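Local coordinates for AA9 family lytic polysaccharide monooxygenase cel61B (Hypocrea jecorina, PDB 2VTC), which oxidatively cleaves glycosidic bonds in crystalline and amorphous polysaccharides such as cellulose, using an active-site copper together with a reductant and O2 or H2O2, at residues Gly64-Ser67 with Pro68-Thr72. Numbering follows the deposited sequence.
Sequences GFIS and PDQYT
Two hydrogen bonds link Ser-67 to Gln-70. The Ser-67 N-H meets the side-chain OE1 of Gln-70 at 3.0 Å and is nearly straight (170° at the hydrogen), with the donor tilted somewhat from the amide plane. Going the other way, Gln-70 N donates to Ser-67 O at 2.7 Å. The Gln-70 chain runs extended beyond CG (chi2 175°), and CG lies anti to the carbonyl carbon (chi1 -61°), which carries the amide back over the turn. With Gln-70 cut back to alanine, the Ser-67 N-H would probably be left without this acceptor.

Apolar contacts lie alongside these bonds. Ile-66 CG2 lies 3.6 Å from Gln-70 CB, the two side chains crossing at about a right angle. Pro-68 CA sits 3.3 Å above the Tyr-71 ring, over its centre, while the ring's hydroxyl bonds to Asn-194, which also pairs with the Ile-66 backbone.

Gln-70 N to Ser-67 O and Tyr-71 N to Pro-68 O (3.1 Å) are successive i+3 to i bonds, as expected of a 3-10 turn. The Gln-70 side chain closes this turn by accepting the N-H of Ser-67, three residues earlier, a side-chain-to-backbone bond within a loop whose Phe-65 neighbours Tyr-195 of the AA9 copper site.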
# COMPACT_ATOMS: atom_id res chain seq x y z
N GLY A 64 -5.46 -10.29 6.77
CA GLY A 64 -6.30 -10.52 5.58
C GLY A 64 -6.43 -9.32 4.65
O GLY A 64 -5.54 -8.47 4.61
N PHE A 65 -7.55 -9.28 3.93
CA PHE A 65 -7.70 -8.40 2.76
C PHE A 65 -9.03 -7.64 2.72
O PHE A 65 -9.97 -7.94 3.49
CB PHE A 65 -7.51 -9.23 1.46
CG PHE A 65 -8.45 -10.41 1.36
CD1 PHE A 65 -9.72 -10.26 0.82
CD2 PHE A 65 -8.06 -11.66 1.83
CE1 PHE A 65 -10.61 -11.35 0.74
CE2 PHE A 65 -8.94 -12.75 1.75
CZ PHE A 65 -10.19 -12.58 1.21
N ILE A 66 -9.10 -6.64 1.84
CA ILE A 66 -10.31 -5.88 1.52
C ILE A 66 -10.78 -6.38 0.17
O ILE A 66 -9.94 -6.57 -0.72
CB ILE A 66 -9.99 -4.33 1.47
CG1 ILE A 66 -9.30 -3.87 2.77
CG2 ILE A 66 -11.21 -3.49 1.15
CD1 ILE A 66 -10.09 -4.18 4.03
N SER A 67 -12.09 -6.61 0.02
CA SER A 67 -12.66 -7.24 -1.19
C SER A 67 -13.32 -6.19 -2.10
O SER A 67 -13.59 -5.06 -1.67
CB SER A 67 -13.67 -8.36 -0.82
OG SER A 67 -13.03 -9.34 -0.02
N PRO A 68 -13.53 -6.51 -3.39
CA PRO A 68 -14.19 -5.58 -4.30
C PRO A 68 -15.53 -5.01 -3.81
O PRO A 68 -15.86 -3.86 -4.14
CB PRO A 68 -14.32 -6.39 -5.61
CG PRO A 68 -13.18 -7.31 -5.55
CD PRO A 68 -13.05 -7.72 -4.10
N ASP A 69 -16.28 -5.79 -3.02
CA ASP A 69 -17.54 -5.29 -2.46
C ASP A 69 -17.30 -4.23 -1.37
O ASP A 69 -18.26 -3.67 -0.82
CB ASP A 69 -18.45 -6.43 -1.95
CG ASP A 69 -17.80 -7.32 -0.88
OD1 ASP A 69 -16.70 -7.04 -0.38
OD2 ASP A 69 -18.44 -8.36 -0.52
N GLN A 70 -16.03 -3.97 -1.08
CA GLN A 70 -15.64 -2.92 -0.12
C GLN A 70 -14.88 -1.76 -0.80
O GLN A 70 -14.34 -0.90 -0.11
CB GLN A 70 -14.79 -3.50 0.98
CG GLN A 70 -15.48 -4.58 1.80
CD GLN A 70 -14.55 -5.19 2.79
OE1 GLN A 70 -13.67 -5.98 2.45
NE2 GLN A 70 -14.71 -4.80 4.07
N TYR A 71 -14.84 -1.73 -2.13
CA TYR A 71 -14.06 -0.69 -2.83
C TYR A 71 -14.58 0.74 -2.66
O TYR A 71 -13.85 1.69 -2.98
CB TYR A 71 -13.91 -1.02 -4.33
CG TYR A 71 -12.95 -2.14 -4.70
CD1 TYR A 71 -12.02 -2.69 -3.81
CD2 TYR A 71 -12.94 -2.61 -6.03
CE1 TYR A 71 -11.13 -3.72 -4.21
CE2 TYR A 71 -12.06 -3.61 -6.42
CZ TYR A 71 -11.16 -4.15 -5.54
OH TYR A 71 -10.28 -5.16 -5.90
N THR A 72 -15.83 0.91 -2.19
CA THR A 72 -16.36 2.26 -1.96
C THR A 72 -16.44 2.62 -0.47
O THR A 72 -17.05 3.64 -0.14
CB THR A 72 -17.75 2.47 -2.59
OG1 THR A 72 -18.72 1.66 -1.92
CG2 THR A 72 -17.72 2.14 -4.09